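Long-range contacts in inositol monophosphatase family protein (PDB 5I3S), which probably hydrolyses phosphate monoesters such as inositol monophosphate in a metal-dependent reaction: residues L142-L147 with V241-L246; Q149-I154 with N195-M200. All coordinates share one frame; numbering follows the deposited sequence.

Both contacts reach the five-stranded mixed sheet in which strand 198-201 lies between strands 151-153 and 237-242. Contact 2 is the parallel pairing of the first two, and contact 1 ties the loop before strand 151-153 to the turn from strand 237-242 into helix 244-255; along the chain contact 2 is nested inside contact 1. Their centres lie about 9 Å apart. Ser145 OG and Ser150 OG, 2.8 Å apart, probably share a hydrogen bond, and another probably joins Tyr199 N to Val241 O at 3.0 Å. Contact 2 also reaches a bound phosphate ion, probably from the crystallisation liquor, through Tyr199 OH, 2.6 Å from its O4.

Contact 1 (L142-L147 with V241-L246); sequences LNDSNL and VGNRGL
Three hydrogen bonds join Asp144 and Ser145 to the turn around Asn243, and the amide of Asn243 makes two of them. Its ND2 gives a nearly straight bond (177°) to Ser145 OG at 2.7 Å, with the hydroxyl lying almost in the amide plane. Its OD1 accepts from Ser145 N at 3.0 Å and, as the N-cap of the helix that follows, from Leu246 N at 3.1 Å. The two donors reach OD1 from opposite faces of the amide plane; with ND2 bonded as well, the amide is held at both ends and its flip is fixed. Asparagine suits this place because a single side chain caps the helix and also binds a neighbouring loop. With chi1 at 71°, CG lies between the backbone N and carbonyl carbon, which swings the amide over the first turn.

The third bond runs from Gly245 N to Asp144 OD1, 2.8 Å away and well above the carboxylate plane. An acidic group beside the first turn probably also interacts favourably with the helix dipole. Glycine lets the carboxylate lie close against the helix backbone.

On one flank, Leu246 CD1 meets Leu147 CD1 at 3.8 Å, the two chains crossing at about a right angle. The whole is a side-chain N-cap at a strand-to-helix turn, here shared with a loop that leads into the same sheet.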
ATOM      1  N   LEU A 142      15.502 -10.641  10.320  1.00 23.92           N
ATOM      2  CA  LEU A 142      14.327 -10.126  10.954  1.00 22.42           C
ATOM      3  C   LEU A 142      14.455 -10.351  12.443  1.00 23.05           C
ATOM      4  O   LEU A 142      15.121 -11.269  12.881  1.00 19.61           O
ATOM      5  CB  LEU A 142      13.098 -10.872  10.406  1.00 21.97           C
ATOM      6  CG  LEU A 142      12.845 -10.711   8.885  1.00 21.26           C
ATOM      7  CD1 LEU A 142      11.562 -11.405   8.505  1.00 20.37           C
ATOM      8  CD2 LEU A 142      12.772  -9.233   8.513  1.00 21.48           C
ATOM      9  N   ASN A 143      13.798  -9.487  13.204  1.00 26.10           N
ATOM     10  CA  ASN A 143      13.658  -9.630  14.667  1.00 25.33           C
ATOM     11  C   ASN A 143      12.204  -9.962  14.955  1.00 26.33           C
ATOM     12  O   ASN A 143      11.282  -9.592  14.200  1.00 23.53           O
ATOM     13  CB  ASN A 143      14.004  -8.320  15.361  1.00 26.70           C
ATOM     14  CG  ASN A 143      15.495  -7.979  15.266  1.00 30.40           C
ATOM     15  OD1 ASN A 143      16.355  -8.855  15.467  1.00 33.95           O
ATOM     16  ND2 ASN A 143      15.810  -6.711  14.986  1.00 27.65           N
ATOM     17  N   ASP A 144      12.007 -10.673  16.051  1.00 26.06           N
ATOM     18  CA  ASP A 144      10.685 -10.933  16.575  1.00 25.01           C
ATOM     19  C   ASP A 144       9.906  -9.648  16.934  1.00 23.29           C
ATOM     20  O   ASP A 144      10.471  -8.666  17.411  1.00 21.09           O
ATOM     21  CB  ASP A 144      10.784 -11.864  17.802  1.00 25.94           C
ATOM     22  CG  ASP A 144      11.137 -13.344  17.413  1.00 29.43           C
ATOM     23  OD1 ASP A 144      11.145 -13.705  16.198  1.00 29.43           O
ATOM     24  OD2 ASP A 144      11.392 -14.146  18.338  1.00 28.22           O
ATOM     25  N   SER A 145       8.592  -9.683  16.697  1.00 21.30           N
ATOM     26  CA  SER A 145       7.679  -8.658  17.190  1.00 19.77           C
ATOM     27  C   SER A 145       6.493  -9.346  17.842  1.00 19.25           C
ATOM     28  O   SER A 145       6.167 -10.509  17.525  1.00 17.03           O
ATOM     29  CB  SER A 145       7.209  -7.750  16.011  1.00 19.50           C
ATOM     30  OG  SER A 145       6.420  -8.489  15.078  1.00 18.95           O
ATOM     31  N   ASN A 146       5.838  -8.623  18.743  1.00 19.63           N
ATOM     32  CA  ASN A 146       4.472  -8.994  19.158  1.00 21.59           C
ATOM     33  C   ASN A 146       3.414  -8.435  18.197  1.00 20.92           C
ATOM     34  O   ASN A 146       3.605  -7.344  17.608  1.00 19.68           O
ATOM     35  CB  ASN A 146       4.221  -8.533  20.604  1.00 22.73           C
ATOM     36  CG  ASN A 146       5.265  -9.116  21.562  1.00 26.06           C
ATOM     37  OD1 ASN A 146       5.387 -10.324  21.673  1.00 27.82           O
ATOM     38  ND2 ASN A 146       6.062  -8.249  22.205  1.00 27.55           N
ATOM     39  N   LEU A 147       2.296  -9.149  18.064  1.00 20.13           N
ATOM     40  CA  LEU A 147       1.213  -8.727  17.163  1.00 20.39           C
ATOM     41  C   LEU A 147       0.714  -7.313  17.500  1.00 23.26           C
ATOM     42  O   LEU A 147       0.490  -6.470  16.582  1.00 21.81           O
ATOM     43  CB  LEU A 147       0.028  -9.716  17.179  1.00 20.31           C
ATOM     44  CG  LEU A 147      -1.113  -9.343  16.220  1.00 20.23           C
ATOM     45  CD1 LEU A 147      -0.694  -9.304  14.754  1.00 19.49           C
ATOM     46  CD2 LEU A 147      -2.221 -10.342  16.363  1.00 22.14           C
ATOM     47  N   VAL A 241       2.938 -15.380   6.494  1.00 17.31           N
ATOM     48  CA  VAL A 241       4.373 -15.120   6.548  1.00 15.50           C
ATOM     49  C   VAL A 241       4.633 -13.985   7.507  1.00 16.16           C
ATOM     50  O   VAL A 241       3.780 -13.088   7.712  1.00 15.63           O
ATOM     51  CB  VAL A 241       5.008 -14.801   5.189  1.00 15.18           C
ATOM     52  CG1 VAL A 241       4.787 -15.943   4.211  1.00 15.41           C
ATOM     53  CG2 VAL A 241       4.513 -13.512   4.592  1.00 16.23           C
ATOM     54  N   GLY A 242       5.796 -14.043   8.129  1.00 15.37           N
ATOM     55  CA  GLY A 242       6.113 -13.083   9.148  1.00 16.36           C
ATOM     56  C   GLY A 242       7.487 -13.317   9.766  1.00 15.63           C
ATOM     57  O   GLY A 242       8.167 -14.284   9.445  1.00 14.39           O
ATOM     58  N   ASN A 243       7.850 -12.439  10.671  1.00 16.54           N
ATOM     59  CA  ASN A 243       8.950 -12.724  11.582  1.00 18.16           C
ATOM     60  C   ASN A 243       8.531 -13.899  12.473  1.00 19.44           C
ATOM     61  O   ASN A 243       7.342 -14.141  12.683  1.00 21.60           O
ATOM     62  CB  ASN A 243       9.408 -11.464  12.348  1.00 18.19           C
ATOM     63  CG  ASN A 243       8.424 -10.951  13.411  1.00 19.24           C
ATOM     64  OD1 ASN A 243       8.173 -11.592  14.442  1.00 20.25           O
ATOM     65  ND2 ASN A 243       7.965  -9.727  13.231  1.00 19.61           N
ATOM     66  N   ARG A 244       9.507 -14.691  12.880  1.00 21.11           N
ATOM     67  CA  ARG A 244       9.311 -15.899  13.692  1.00 22.23           C
ATOM     68  C   ARG A 244       8.352 -15.712  14.792  1.00 20.62           C
ATOM     69  O   ARG A 244       7.333 -16.399  14.856  1.00 19.52           O
ATOM     70  CB  ARG A 244      10.638 -16.403  14.239  1.00 24.74           C
ATOM     71  CG  ARG A 244      11.341 -17.214  13.178  1.00 28.70           C
ATOM     72  CD  ARG A 244      12.818 -17.503  13.409  1.00 32.86           C
ATOM     73  NE  ARG A 244      13.261 -18.204  12.207  1.00 39.72           N
ATOM     74  CZ  ARG A 244      13.005 -19.487  11.906  1.00 42.87           C
ATOM     75  NH1 ARG A 244      12.372 -20.289  12.757  1.00 44.48           N
ATOM     76  NH2 ARG A 244      13.414 -19.989  10.737  1.00 44.13           N
ATOM     77  N   GLY A 245       8.629 -14.712  15.604  1.00 21.16           N
ATOM     78  CA  GLY A 245       7.851 -14.483  16.799  1.00 23.09           C
ATOM     79  C   GLY A 245       6.366 -14.302  16.509  1.00 24.09           C
ATOM     80  O   GLY A 245       5.485 -14.882  17.135  1.00 24.16           O
ATOM     81  N   LEU A 246       6.036 -13.476  15.557  1.00 22.60           N
ATOM     82  CA  LEU A 246       4.662 -13.241  15.491  1.00 22.74           C
ATOM     83  C   LEU A 246       3.937 -14.112  14.492  1.00 20.71           C
ATOM     84  O   LEU A 246       2.706 -14.199  14.538  1.00 18.42           O
ATOM     85  CB  LEU A 246       4.426 -11.807  15.299  1.00 24.54           C
ATOM     86  CG  LEU A 246       3.762 -11.483  14.039  1.00 23.85           C
ATOM     87  CD1 LEU A 246       3.020 -10.220  14.400  1.00 23.63           C
ATOM     88  CD2 LEU A 246       4.885 -11.467  12.991  1.00 23.75           C
TER

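Contact 2 (Q149-I154 with N195-M200); sequences QSIIGI and NLEAYM. With PO4 (phosphate ion), chain E.
Strands 151-153 and 198-200 run parallel, with their axes 28° apart and 4.4 Å at closest approach, and Ile152 pairs with Ala198 and Gly153 with Tyr199. Gly153 N donates to Ala198 O at 2.6 Å and Gly153 O accepts from Met200 N at 3.0 Å, so the glycine bonds through both its peptide groups. Just before the strand, Glu197 N bonds to Ile151 O.

The side chain of Glu197 adds one more bond, in place of a backbone carbonyl. Bent at chi2 (81°), it folds back so that OE1 accepts from Ile151 N at 2.9 Å, from above the carboxylate plane, while CB rests on Ser150 CB. The other oxygen, OE2, is hydrogen-bonded to His93 ND1 of the second subunit, so one carboxylate serves both the start of strand 151-153 and the contact between subunits.

On the sheet face of Ile152 and Ala198, Ile152 CD1 meets Met200 CE at 4.0 Å. The flexible thioether chain is bent twice to get there, and its CG also touches Ile154 CD1. Phe168 and Ile171 of helix 164-174 pack against this apolar patch.

Across the sheet Leu196 CD1 and the Tyr199 ring come close to Gly153, whose lack of a side chain leaves them room. With CG anti to the backbone N (chi1 169°), Tyr199 directs its hydroxyl to phosphate O4, which lies in the ring plane at its edge. Parallel strands sandwiched by helices 164-174 and 184-193, in an alpha/beta arrangement, are consistent with the sugar phosphatase fold.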
ATOM      1  N   GLN A 149       2.248  -4.723  18.547  1.00 25.25           N
ATOM      2  CA  GLN A 149       3.096  -3.688  17.946  1.00 27.12           C
ATOM      3  C   GLN A 149       3.423  -3.939  16.476  1.00 23.27           C
ATOM      4  O   GLN A 149       4.348  -3.362  15.951  1.00 21.94           O
ATOM      5  CB  GLN A 149       4.446  -3.595  18.712  1.00 30.61           C
ATOM      6  CG  GLN A 149       4.403  -2.689  19.931  1.00 35.20           C
ATOM      7  CD  GLN A 149       4.187  -3.475  21.209  1.00 41.38           C
ATOM      8  OE1 GLN A 149       4.966  -4.395  21.530  1.00 42.50           O
ATOM      9  NE2 GLN A 149       3.123  -3.132  21.952  1.00 47.12           N
ATOM     10  N   SER A 150       2.708  -4.828  15.812  1.00 22.38           N
ATOM     11  CA  SER A 150       3.025  -5.151  14.410  1.00 21.65           C
ATOM     12  C   SER A 150       1.980  -4.523  13.483  1.00 21.30           C
ATOM     13  O   SER A 150       0.825  -4.343  13.872  1.00 21.13           O
ATOM     14  CB  SER A 150       3.062  -6.666  14.210  1.00 21.13           C
ATOM     15  OG  SER A 150       3.917  -7.270  15.155  1.00 20.67           O
ATOM     16  N   ILE A 151       2.427  -4.179  12.282  1.00 21.77           N
ATOM     17  CA  ILE A 151       1.590  -3.890  11.108  1.00 21.65           C
ATOM     18  C   ILE A 151       1.581  -5.100  10.220  1.00 19.67           C
ATOM     19  O   ILE A 151       2.645  -5.637   9.924  1.00 19.20           O
ATOM     20  CB  ILE A 151       2.223  -2.796  10.225  1.00 25.84           C
ATOM     21  CG1 ILE A 151       2.549  -1.541  11.048  1.00 28.85           C
ATOM     22  CG2 ILE A 151       1.273  -2.416   9.091  1.00 27.55           C
ATOM     23  CD1 ILE A 151       3.154  -0.443  10.176  1.00 32.00           C
ATOM     24  N   ILE A 152       0.401  -5.443   9.710  1.00 17.98           N
ATOM     25  CA  ILE A 152       0.170  -6.617   8.923  1.00 16.61           C
ATOM     26  C   ILE A 152      -0.446  -6.283   7.606  1.00 16.07           C
ATOM     27  O   ILE A 152      -1.156  -5.300   7.476  1.00 16.46           O
ATOM     28  CB  ILE A 152      -0.788  -7.608   9.625  1.00 17.48           C
ATOM     29  CG1 ILE A 152      -2.215  -7.068   9.725  1.00 17.07           C
ATOM     30  CG2 ILE A 152      -0.251  -7.911  11.035  1.00 17.56           C
ATOM     31  CD1 ILE A 152      -3.160  -8.035  10.382  1.00 18.10           C
ATOM     32  N   GLY A 153      -0.180  -7.147   6.641  1.00 15.42           N
ATOM     33  CA  GLY A 153      -0.717  -7.045   5.335  1.00 15.11           C
ATOM     34  C   GLY A 153      -1.895  -7.984   5.204  1.00 14.69           C
ATOM     35  O   GLY A 153      -1.736  -9.191   5.451  1.00 14.30           O
ATOM     36  N   ILE A 154      -3.048  -7.447   4.787  1.00 13.97           N
ATOM     37  CA  ILE A 154      -4.219  -8.254   4.536  1.00 15.31           C
ATOM     38  C   ILE A 154      -5.216  -7.460   3.716  1.00 15.65           C
ATOM     39  O   ILE A 154      -5.534  -6.329   4.074  1.00 17.18           O
ATOM     40  CB  ILE A 154      -4.869  -8.755   5.855  1.00 15.89           C
ATOM     41  CG1 ILE A 154      -6.043  -9.684   5.568  1.00 16.75           C
ATOM     42  CG2 ILE A 154      -5.340  -7.613   6.752  1.00 15.40           C
ATOM     43  CD1 ILE A 154      -6.588 -10.317   6.847  1.00 17.63           C
ATOM     44  N   ASN A 195       9.227  -3.999   6.298  1.00 19.79           N
ATOM     45  CA  ASN A 195       8.166  -3.018   6.108  1.00 20.12           C
ATOM     46  C   ASN A 195       6.790  -3.470   6.625  1.00 20.28           C
ATOM     47  O   ASN A 195       5.946  -2.628   6.975  1.00 20.36           O
ATOM     48  CB  ASN A 195       8.075  -2.580   4.636  1.00 21.70           C
ATOM     49  CG  ASN A 195       8.967  -1.384   4.338  1.00 25.29           C
ATOM     50  OD1 ASN A 195       9.906  -1.052   5.118  1.00 25.76           O
ATOM     51  ND2 ASN A 195       8.688  -0.706   3.217  1.00 25.47           N
ATOM     52  N   LEU A 196       6.567  -4.776   6.651  1.00 18.91           N
ATOM     53  CA  LEU A 196       5.424  -5.372   7.305  1.00 19.40           C
ATOM     54  C   LEU A 196       5.955  -6.502   8.188  1.00 19.98           C
ATOM     55  O   LEU A 196       6.895  -7.192   7.796  1.00 23.32           O
ATOM     56  CB  LEU A 196       4.470  -5.977   6.274  1.00 19.20           C
ATOM     57  CG  LEU A 196       3.754  -5.124   5.222  1.00 20.26           C
ATOM     58  CD1 LEU A 196       2.920  -6.010   4.289  1.00 20.45           C
ATOM     59  CD2 LEU A 196       2.876  -4.102   5.927  1.00 21.92           C
ATOM     60  N   GLU A 197       5.334  -6.714   9.340  1.00 18.35           N
ATOM     61  CA  GLU A 197       5.725  -7.775  10.236  1.00 19.37           C
ATOM     62  C   GLU A 197       5.051  -9.040   9.850  1.00 18.73           C
ATOM     63  O   GLU A 197       5.612 -10.102  10.081  1.00 20.32           O
ATOM     64  CB  GLU A 197       5.436  -7.458  11.720  1.00 21.81           C
ATOM     65  CG  GLU A 197       6.439  -6.512  12.394  1.00 22.94           C
ATOM     66  CD  GLU A 197       6.228  -5.030  12.139  1.00 27.08           C
ATOM     67  OE1 GLU A 197       5.228  -4.592  11.525  1.00 29.21           O
ATOM     68  OE2 GLU A 197       7.070  -4.257  12.611  1.00 33.38           O
ATOM     69  N   ALA A 198       3.873  -8.959   9.243  1.00 17.62           N
ATOM     70  CA  ALA A 198       3.285 -10.137   8.628  1.00 16.23           C
ATOM     71  C   ALA A 198       2.328  -9.803   7.486  1.00 15.84           C
ATOM     72  O   ALA A 198       1.838  -8.684   7.373  1.00 14.76           O
ATOM     73  CB  ALA A 198       2.555 -10.954   9.671  1.00 16.91           C
ATOM     74  N   TYR A 199       2.056 -10.829   6.682  1.00 15.39           N
ATOM     75  CA  TYR A 199       1.179 -10.787   5.549  1.00 15.58           C
ATOM     76  C   TYR A 199       0.397 -12.128   5.499  1.00 16.85           C
ATOM     77  O   TYR A 199       0.940 -13.204   5.782  1.00 16.05           O
ATOM     78  CB  TYR A 199       1.999 -10.606   4.266  1.00 15.64           C
ATOM     79  CG  TYR A 199       1.196 -10.805   3.012  1.00 15.93           C
ATOM     80  CD1 TYR A 199       0.120  -9.957   2.717  1.00 15.92           C
ATOM     81  CD2 TYR A 199       1.496 -11.824   2.111  1.00 16.83           C
ATOM     82  CE1 TYR A 199      -0.642 -10.117   1.571  1.00 15.77           C
ATOM     83  CE2 TYR A 199       0.733 -12.021   0.957  1.00 16.71           C
ATOM     84  CZ  TYR A 199      -0.329 -11.138   0.676  1.00 16.92           C
ATOM     85  OH  TYR A 199      -1.145 -11.329  -0.436  1.00 17.24           O
ATOM     86  N   MET A 200      -0.862 -12.066   5.062  1.00 17.40           N
ATOM     87  CA  MET A 200      -1.659 -13.249   4.957  1.00 17.71           C
ATOM     88  C   MET A 200      -2.711 -13.088   3.845  1.00 18.35           C
ATOM     89  O   MET A 200      -3.150 -11.946   3.478  1.00 18.64           O
ATOM     90  CB  MET A 200      -2.290 -13.590   6.340  1.00 19.14           C
ATOM     91  CG  MET A 200      -3.231 -12.507   6.866  1.00 19.52           C
ATOM     92  SD  MET A 200      -3.294 -12.299   8.656  1.00 21.50           S
ATOM     93  CE  MET A 200      -1.733 -11.504   8.939  1.00 22.45           C
TER
HETATM   94  P   PO4 E 301      -3.328  -8.534  -1.580  1.00 22.19           P
HETATM   95  O1  PO4 E 301      -2.122  -8.441  -2.491  1.00 22.65           O
HETATM   96  O2  PO4 E 301      -4.581  -8.450  -2.371  1.00 19.29           O
HETATM   97  O3  PO4 E 301      -3.208  -7.372  -0.605  1.00 22.45           O
HETATM   98  O4  PO4 E 301      -3.239  -9.823  -0.800  1.00 19.19           O